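Local coordinates for glycosyl hydrolase family 61, 2 protein (Heterobasidion irregulare TC 32-1, PDB 5NNS) that oxidatively cleaves cellulose chains as a copper-dependent lytic polysaccharide monooxygenase of family AA9, giving products oxidised at C1, at residues I82-V87 and T213-P218; N162-Y167 and P200-D205; S58-A63 and C170-V175. All blocks are in the same frame, centred on the assembly; numbering follows the deposited sequence. Where two conformers were deposited one is given.

Interaction 1: I82-V87 and T213-P218. With NAG (2-acetamido-2-deoxy-beta-D-glucopyranose), chain C; AKR (acrylic acid), chain N.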
# COMPACT_ATOMS: atom_id res chain seq x y z
N ILE A 82 13.95 -4.72 -6.01
CA ILE A 82 13.34 -5.88 -6.67
C ILE A 82 12.00 -6.24 -6.00
O ILE A 82 11.97 -6.70 -4.86
CB ILE A 82 14.29 -7.09 -6.65
CG1 ILE A 82 15.60 -6.76 -7.36
CG2 ILE A 82 13.63 -8.31 -7.29
CD1 ILE A 82 16.76 -7.66 -6.97
N GLY A 83 10.92 -6.03 -6.74
CA GLY A 83 9.57 -6.43 -6.35
C GLY A 83 8.52 -5.42 -6.79
O GLY A 83 8.87 -4.34 -7.27
N PRO A 84 7.23 -5.77 -6.64
CA PRO A 84 6.17 -4.87 -7.10
C PRO A 84 5.85 -3.76 -6.11
O PRO A 84 6.16 -3.87 -4.92
CB PRO A 84 4.96 -5.81 -7.22
CG PRO A 84 5.20 -6.84 -6.18
CD PRO A 84 6.68 -7.08 -6.23
N VAL A 85 5.24 -2.69 -6.63
CA VAL A 85 4.57 -1.66 -5.82
C VAL A 85 3.08 -1.84 -6.03
O VAL A 85 2.64 -2.07 -7.15
CB VAL A 85 4.94 -0.23 -6.29
CG1 VAL A 85 4.23 0.81 -5.43
CG2 VAL A 85 6.46 -0.03 -6.27
N MET A 86 2.30 -1.74 -4.95
CA MET A 86 0.84 -1.87 -5.03
C MET A 86 0.18 -0.78 -4.22
O MET A 86 0.65 -0.44 -3.12
CB MET A 86 0.40 -3.24 -4.50
CG MET A 86 0.86 -4.40 -5.37
SD MET A 86 0.62 -5.98 -4.55
CE MET A 86 2.01 -5.97 -3.41
N VAL A 87 -0.90 -0.23 -4.76
CA VAL A 87 -1.71 0.77 -4.07
C VAL A 87 -3.13 0.22 -3.96
O VAL A 87 -3.75 -0.13 -4.96
CB VAL A 87 -1.67 2.13 -4.78
CG1 VAL A 87 -2.34 3.20 -3.93
CG2 VAL A 87 -0.22 2.52 -5.08
N THR A 213 10.89 -14.15 -17.10
CA THR A 213 10.43 -12.81 -17.48
C THR A 213 8.95 -12.52 -17.10
O THR A 213 8.45 -11.44 -17.41
CB THR A 213 10.60 -12.64 -18.99
OG1 THR A 213 9.91 -13.70 -19.67
CG2 THR A 213 12.08 -12.70 -19.37
N ASN A 214 8.28 -13.47 -16.44
CA ASN A 214 6.91 -13.27 -15.96
C ASN A 214 6.88 -13.18 -14.44
O ASN A 214 7.63 -13.87 -13.76
CB ASN A 214 5.95 -14.38 -16.45
CG ASN A 214 6.31 -15.76 -15.91
OD1 ASN A 214 7.34 -16.32 -16.29
ND2 ASN A 214 5.46 -16.31 -15.03
N TYR A 215 6.00 -12.32 -13.92
CA TYR A 215 5.76 -12.23 -12.49
C TYR A 215 4.31 -11.85 -12.26
O TYR A 215 3.92 -10.71 -12.51
CB TYR A 215 6.72 -11.22 -11.85
CG TYR A 215 6.51 -11.02 -10.36
CD1 TYR A 215 7.15 -11.84 -9.44
CD2 TYR A 215 5.70 -9.99 -9.88
CE1 TYR A 215 6.97 -11.66 -8.08
CE2 TYR A 215 5.51 -9.80 -8.52
CZ TYR A 215 6.14 -10.64 -7.62
OH TYR A 215 5.96 -10.45 -6.26
N THR A 216 3.53 -12.82 -11.79
CA THR A 216 2.16 -12.59 -11.39
C THR A 216 2.19 -11.85 -10.06
O THR A 216 2.66 -12.38 -9.05
CB THR A 216 1.40 -13.92 -11.26
OG1 THR A 216 1.39 -14.56 -12.54
CG2 THR A 216 -0.06 -13.70 -10.78
N ILE A 217 1.71 -10.61 -10.07
CA ILE A 217 1.70 -9.79 -8.87
C ILE A 217 0.64 -10.41 -7.97
O ILE A 217 -0.46 -10.70 -8.45
CB ILE A 217 1.39 -8.31 -9.15
CG1 ILE A 217 2.43 -7.70 -10.10
CG2 ILE A 217 1.40 -7.52 -7.83
CD1 ILE A 217 2.01 -6.38 -10.71
N PRO A 218 0.96 -10.65 -6.68
CA PRO A 218 -0.04 -11.17 -5.75
C PRO A 218 -1.24 -10.24 -5.58
O PRO A 218 -1.13 -9.04 -5.83
CB PRO A 218 0.73 -11.25 -4.42
CG PRO A 218 2.16 -11.31 -4.80
CD PRO A 218 2.28 -10.48 -6.03
C1 NAG C . 5.64 -17.64 -14.48
C2 NAG C . 4.96 -17.78 -13.10
C3 NAG C . 4.81 -19.24 -12.69
C4 NAG C . 4.05 -20.01 -13.76
C5 NAG C . 4.82 -19.91 -15.08
C6 NAG C . 4.02 -20.60 -16.19
C7 NAG C . 5.35 -16.06 -11.39
C8 NAG C . 6.30 -15.55 -10.34
N2 NAG C . 5.75 -17.14 -12.06
O3 NAG C . 4.12 -19.29 -11.44
O4 NAG C . 3.88 -21.38 -13.38
O5 NAG C . 5.05 -18.54 -15.44
O6 NAG C . 4.68 -20.43 -17.44
O7 NAG C . 4.29 -15.50 -11.60
CA AKR N . -3.01 -9.26 -12.07
CB AKR N . -3.71 -10.13 -12.79
C AKR N . -2.88 -9.38 -10.60
O AKR N . -3.43 -10.33 -10.00
OXT AKR N . -2.21 -8.54 -9.97
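P84 and I217 mark the closest approach of the two backbones, 6.9 Å from CA to CA, and no hydrogen bond crosses between them: the loop 213-218 lies against the beginning of strand 85-91 chiefly through side chains. The P84 ring meets two partners. Its CD and CG press on the phenol end of Y215, with CD 3.4 Å from Y215 OH, while its CB lies 4.0 Å from I217 CG2. Y215 reaches the proline because its ring is thrown out opposite its own backbone N (chi1 178°); the two side chains cross at about a right angle. The Y215 hydroxyl is held in place by the carbonyl of G201. The side chains of M86 and I217 lie alongside one another, pointing opposite ways, and M86 SD comes to 3.7 Å from I217 CG2; the same methyl of I217 thus serves both M86 and P84. The loop also carries an N-linked glycan. N214 ND2 is bonded to C1 of the sugar, and the acetamido O7 accepts a nearly straight hydrogen bond from T216 N (2.8 Å, 171°), which fixes the sugar against the loop. The carboxylate of an acrylic acid molecule, hydrogen-bonded to Q111, approaches the backbone of I217. The contact lies over the middle of the mixed sheet: strand 85-91 runs between 147-157 and 106-116, Y215 and P218 rest on L156 of the former, I217 touches Q111 of the latter, and W124 meets the Y215 ring edge-to-face.

Interaction 2: N162-Y167 and P200-D205. With NAG (2-acetamido-2-deoxy-beta-D-glucopyranose), chain C.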
# COMPACT_ATOMS: atom_id res chain seq x y z
N ASN A 162 12.75 -16.83 -0.97
CA ASN A 162 11.61 -17.45 -0.26
C ASN A 162 11.15 -16.76 1.04
O ASN A 162 10.38 -17.35 1.80
CB ASN A 162 11.87 -18.95 -0.02
CG ASN A 162 12.25 -19.68 -1.29
OD1 ASN A 162 13.43 -19.98 -1.51
ND2 ASN A 162 11.27 -19.95 -2.14
N GLN A 163 11.64 -15.55 1.30
CA GLN A 163 11.18 -14.72 2.40
C GLN A 163 10.63 -13.44 1.78
O GLN A 163 11.40 -12.57 1.35
CB GLN A 163 12.30 -14.39 3.39
CG GLN A 163 11.81 -13.70 4.66
CD GLN A 163 12.93 -13.22 5.56
OE1 GLN A 163 12.93 -12.07 5.99
NE2 GLN A 163 13.88 -14.10 5.86
N PRO A 164 9.30 -13.33 1.69
CA PRO A 164 8.71 -12.07 1.21
C PRO A 164 8.79 -11.01 2.28
O PRO A 164 8.72 -11.33 3.46
CB PRO A 164 7.25 -12.44 0.93
CG PRO A 164 6.98 -13.59 1.84
CD PRO A 164 8.26 -14.36 1.91
N GLN A 165 8.96 -9.76 1.87
CA GLN A 165 9.01 -8.64 2.79
C GLN A 165 7.94 -7.63 2.37
O GLN A 165 8.12 -6.90 1.39
CB GLN A 165 10.39 -8.01 2.76
CG GLN A 165 11.46 -8.90 3.36
CD GLN A 165 12.84 -8.26 3.31
OE1 GLN A 165 12.98 -7.06 3.07
NE2 GLN A 165 13.85 -9.07 3.54
N PHE A 166 6.84 -7.64 3.11
CA PHE A 166 5.73 -6.72 2.90
C PHE A 166 5.95 -5.47 3.74
O PHE A 166 6.21 -5.57 4.95
CB PHE A 166 4.42 -7.39 3.30
CG PHE A 166 4.11 -8.63 2.52
CD1 PHE A 166 3.41 -8.56 1.32
CD2 PHE A 166 4.51 -9.89 2.98
CE1 PHE A 166 3.13 -9.71 0.60
CE2 PHE A 166 4.23 -11.03 2.26
CZ PHE A 166 3.54 -10.94 1.07
N TYR A 167 5.86 -4.30 3.11
CA TYR A 167 5.99 -3.01 3.79
C TYR A 167 4.75 -2.17 3.51
O TYR A 167 4.72 -1.42 2.53
CB TYR A 167 7.22 -2.27 3.30
CG TYR A 167 8.54 -2.94 3.58
CD1 TYR A 167 9.19 -2.76 4.80
CD2 TYR A 167 9.17 -3.71 2.61
CE1 TYR A 167 10.41 -3.35 5.05
CE2 TYR A 167 10.39 -4.31 2.85
CZ TYR A 167 11.02 -4.11 4.06
OH TYR A 167 12.22 -4.71 4.32
N PRO A 200 2.74 -17.57 -6.47
CA PRO A 200 4.05 -17.59 -7.14
C PRO A 200 4.88 -16.33 -6.95
O PRO A 200 6.10 -16.40 -6.96
CB PRO A 200 3.71 -17.76 -8.62
CG PRO A 200 2.34 -18.34 -8.64
CD PRO A 200 1.64 -17.81 -7.43
N GLY A 201 4.21 -15.19 -6.78
CA GLY A 201 4.90 -13.92 -6.52
C GLY A 201 5.27 -13.65 -5.07
O GLY A 201 5.94 -12.66 -4.80
N VAL A 202 4.84 -14.52 -4.15
CA VAL A 202 5.06 -14.33 -2.71
C VAL A 202 6.17 -15.23 -2.17
O VAL A 202 7.04 -14.76 -1.45
CB VAL A 202 3.76 -14.57 -1.89
CG1 VAL A 202 4.02 -14.50 -0.39
CG2 VAL A 202 2.70 -13.56 -2.30
N ASN A 203 6.11 -16.52 -2.51
CA ASN A 203 7.11 -17.50 -2.11
C ASN A 203 7.95 -17.79 -3.33
O ASN A 203 7.69 -18.73 -4.09
CB ASN A 203 6.42 -18.77 -1.58
CG ASN A 203 7.39 -19.80 -1.04
OD1 ASN A 203 8.55 -19.50 -0.74
ND2 ASN A 203 6.92 -21.03 -0.90
N ILE A 204 8.98 -16.98 -3.52
CA ILE A 204 9.76 -16.96 -4.75
C ILE A 204 11.24 -16.88 -4.42
O ILE A 204 11.65 -16.19 -3.49
CB ILE A 204 9.32 -15.79 -5.67
CG1 ILE A 204 10.01 -15.87 -7.04
CG2 ILE A 204 9.58 -14.43 -5.02
CD1 ILE A 204 9.31 -15.07 -8.11
N ASP A 205 12.03 -17.62 -5.18
CA ASP A 205 13.48 -17.54 -5.14
C ASP A 205 13.86 -17.07 -6.53
O ASP A 205 13.91 -17.86 -7.46
CB ASP A 205 14.08 -18.91 -4.82
CG ASP A 205 15.61 -18.94 -4.92
OD1 ASP A 205 16.27 -17.88 -4.88
OD2 ASP A 205 16.15 -20.06 -5.02
C1 NAG C . 5.64 -17.64 -14.48
C2 NAG C . 4.96 -17.78 -13.10
C3 NAG C . 4.81 -19.24 -12.69
C4 NAG C . 4.05 -20.01 -13.76
C5 NAG C . 4.82 -19.91 -15.08
C6 NAG C . 4.02 -20.60 -16.19
C7 NAG C . 5.35 -16.06 -11.39
C8 NAG C . 6.30 -15.55 -10.34
N2 NAG C . 5.75 -17.14 -12.06
O3 NAG C . 4.12 -19.29 -11.44
O4 NAG C . 3.88 -21.38 -13.38
O5 NAG C . 5.05 -18.54 -15.44
O6 NAG C . 4.68 -20.43 -17.44
O7 NAG C . 4.29 -15.50 -11.60
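P164 lays the CB and CG of its ring over V202, CG at 3.8 Å from V202 CG1 and CB at 3.3 Å from V202 O. In the immunoglobulin-like beta-sandwich of AA9 enzymes, this is where the chain entering strand 165-176, which carries the copper-site tyrosine Y167, packs against the long loop that follows that strand. V202 CG1, placed opposite its own backbone N (chi1 175°), reaches past the proline to F166, where it sits 3.9 Å from CZ at the ring edge, near the ring plane. The F166 ring in turn meets that of Y195.

Polar bonds hold the outer end of the contact. N162 N donates to I204 O (2.8 Å), and N162 ND2 donates to N203 OD1 (3.1 Å). In the second bond the acceptor lies close to the amide plane of N162, but the donor stands well above the carbonyl plane of N203; the two amide planes are 74° apart. N203 ND2 is taken by the carbonyl of M197, so both ends of this amide are engaged. N162 OD1 lies 3.5 Å from D205 CB. The D205 carboxylate is gripped at OD1 by S161 and at OD2 by S208, which should fix the orientation of a residue that binds the glucan chain. On the glycan side, I204 CD1 touches the acetamido methyl of the N214-linked sugar, and P200 lies against its O3. Further along, Q165, which probably binds O2, accepts a hydrogen bond from the tyrosine two residues on: Y167 OH donates to Q165 OE1 at 2.8 Å.

Interaction 3: S58-A63 and C170-V175; sequences SAQKSA and CAQLIV
Q172, A63 and S62 bury most of the surface here. The Q172 side chain leaves strand 165-176 with CG opposite its carbonyl carbon (chi1 -65°) and runs extended, so its amide arrives beside that of Q60, reaching over from the facing segment. The amide planes are 26° apart, and Q60 CG lies 3.4 Å from Q172 OE1; Q60 OE1 is held by L56 N. Every polar atom of the Q172 amide has a partner: NE2 donates to S62 OG (3.1 Å), which lies almost in the amide plane, and to T97 OG1, while OE1 accepts from R31 NE. This fixes the rotation of the buried group. S62 OG is bridged by a water to L173 O, and S62 CB rests 4.0 Å from I174 CG1. A sodium ion lies about 3 Å from the nearest S62 side-chain atom. A63 supplies the backbone link. Its N donates to Q172 O (2.9 Å) and its O accepts from I174 N (2.8 Å), so it bonds to the residues flanking L173, its bridge partner. A63 CB packs on L173 CD2 at 3.8 Å, and both side chains face L9 of strand 4-9 in the other sheet. Bonding one residue to the two neighbours of its partner is the pattern of a parallel pair; here it adds strand 63-66 as an edge strand to the mixed sheet of the immunoglobulin-like beta-sandwich.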
# COMPACT_ATOMS: atom_id res chain seq x y z
N SER A 58 -8.28 10.96 18.92
CA SER A 58 -8.56 12.38 18.70
C SER A 58 -7.47 13.07 17.86
O SER A 58 -7.76 14.06 17.18
CB SER A 58 -8.74 13.11 20.03
OG SER A 58 -7.65 12.83 20.90
N ALA A 59 -6.23 12.57 17.92
CA ALA A 59 -5.13 13.08 17.08
C ALA A 59 -5.15 12.55 15.63
O ALA A 59 -4.36 13.02 14.81
CB ALA A 59 -3.79 12.77 17.74
N GLN A 60 -6.03 11.59 15.33
CA GLN A 60 -6.11 11.00 13.99
C GLN A 60 -6.73 11.99 13.01
O GLN A 60 -7.83 12.49 13.25
CB GLN A 60 -6.96 9.72 14.03
CG GLN A 60 -6.98 8.92 12.73
CD GLN A 60 -5.62 8.36 12.35
OE1 GLN A 60 -4.97 7.72 13.16
NE2 GLN A 60 -5.20 8.61 11.12
N LYS A 61 -6.01 12.28 11.93
CA LYS A 61 -6.51 13.14 10.86
C LYS A 61 -7.01 12.30 9.68
O LYS A 61 -6.78 11.09 9.62
CB LYS A 61 -5.42 14.10 10.38
CG LYS A 61 -4.70 14.88 11.49
CD LYS A 61 -4.23 16.25 10.99
CE LYS A 61 -3.04 16.82 11.77
NZ LYS A 61 -1.71 16.42 11.21
N SER A 62 -7.73 12.95 8.76
CA SER A 62 -8.11 12.39 7.45
C SER A 62 -7.89 13.45 6.36
O SER A 62 -8.16 14.63 6.58
CB SER A 62 -9.57 11.94 7.43
OG SER A 62 -9.82 10.84 8.29
N ALA A 63 -7.42 13.03 5.19
CA ALA A 63 -7.20 13.95 4.07
C ALA A 63 -8.44 13.97 3.19
O ALA A 63 -8.87 12.92 2.69
CB ALA A 63 -6.00 13.52 3.25
N CYS A 170 -0.90 2.84 5.81
CA CYS A 170 -2.27 3.29 5.55
C CYS A 170 -2.46 4.76 5.88
O CYS A 170 -1.89 5.25 6.84
CB CYS A 170 -3.25 2.48 6.39
SG CYS A 170 -3.42 0.77 5.84
N ALA A 171 -3.28 5.43 5.08
CA ALA A 171 -3.68 6.82 5.31
C ALA A 171 -5.20 6.92 5.23
O ALA A 171 -5.82 6.26 4.40
CB ALA A 171 -3.04 7.73 4.28
N GLN A 172 -5.80 7.75 6.10
CA GLN A 172 -7.25 7.96 6.09
C GLN A 172 -7.63 9.08 5.12
O GLN A 172 -7.02 10.15 5.15
CB GLN A 172 -7.78 8.28 7.50
CG GLN A 172 -7.62 7.12 8.47
CD GLN A 172 -8.34 7.30 9.80
OE1 GLN A 172 -8.18 6.49 10.70
NE2 GLN A 172 -9.15 8.35 9.92
N LEU A 173 -8.61 8.82 4.26
CA LEU A 173 -9.12 9.82 3.33
C LEU A 173 -10.62 10.04 3.52
O LEU A 173 -11.33 9.15 3.99
CB LEU A 173 -8.89 9.41 1.88
CG LEU A 173 -7.49 9.02 1.42
CD1 LEU A 173 -7.56 8.58 -0.04
CD2 LEU A 173 -6.51 10.16 1.60
N ILE A 174 -11.08 11.23 3.17
CA ILE A 174 -12.48 11.50 2.91
C ILE A 174 -12.57 11.79 1.41
O ILE A 174 -12.06 12.80 0.94
CB ILE A 174 -13.01 12.69 3.75
CG1 ILE A 174 -12.88 12.39 5.25
CG2 ILE A 174 -14.48 12.97 3.41
CD1 ILE A 174 -13.10 13.58 6.17
N VAL A 175 -13.20 10.88 0.67
CA VAL A 175 -13.34 11.01 -0.78
C VAL A 175 -14.64 11.73 -1.08
O VAL A 175 -15.71 11.30 -0.64
CB VAL A 175 -13.28 9.63 -1.48
CG1 VAL A 175 -13.55 9.75 -2.97
CG2 VAL A 175 -11.92 8.99 -1.24
O HOH W 1 -11.32 8.88 7.08

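How the interactions relate
Along the chain the segments come in the order 58-63, 82-87, 162-167, 170-175, 200-205 and 213-218. Interaction 3 closes a long loop from 58-63 to 170-175, pairing an early strand with the far part of strand 165-176. Interaction 1 starts within that loop and ends beyond it, so the two cross; interaction 2 crosses interaction 3 likewise, but lies wholly within the span of interaction 1. Interactions 1 and 2 adjoin, P218 CG packing on V202 CG2 at 3.4 Å, and share the sugar on N214. Together they fasten the C-terminal loop to the mixed sheet, while interaction 3 secures that sheet's edge about 30 Å from interaction 2, centre to centre.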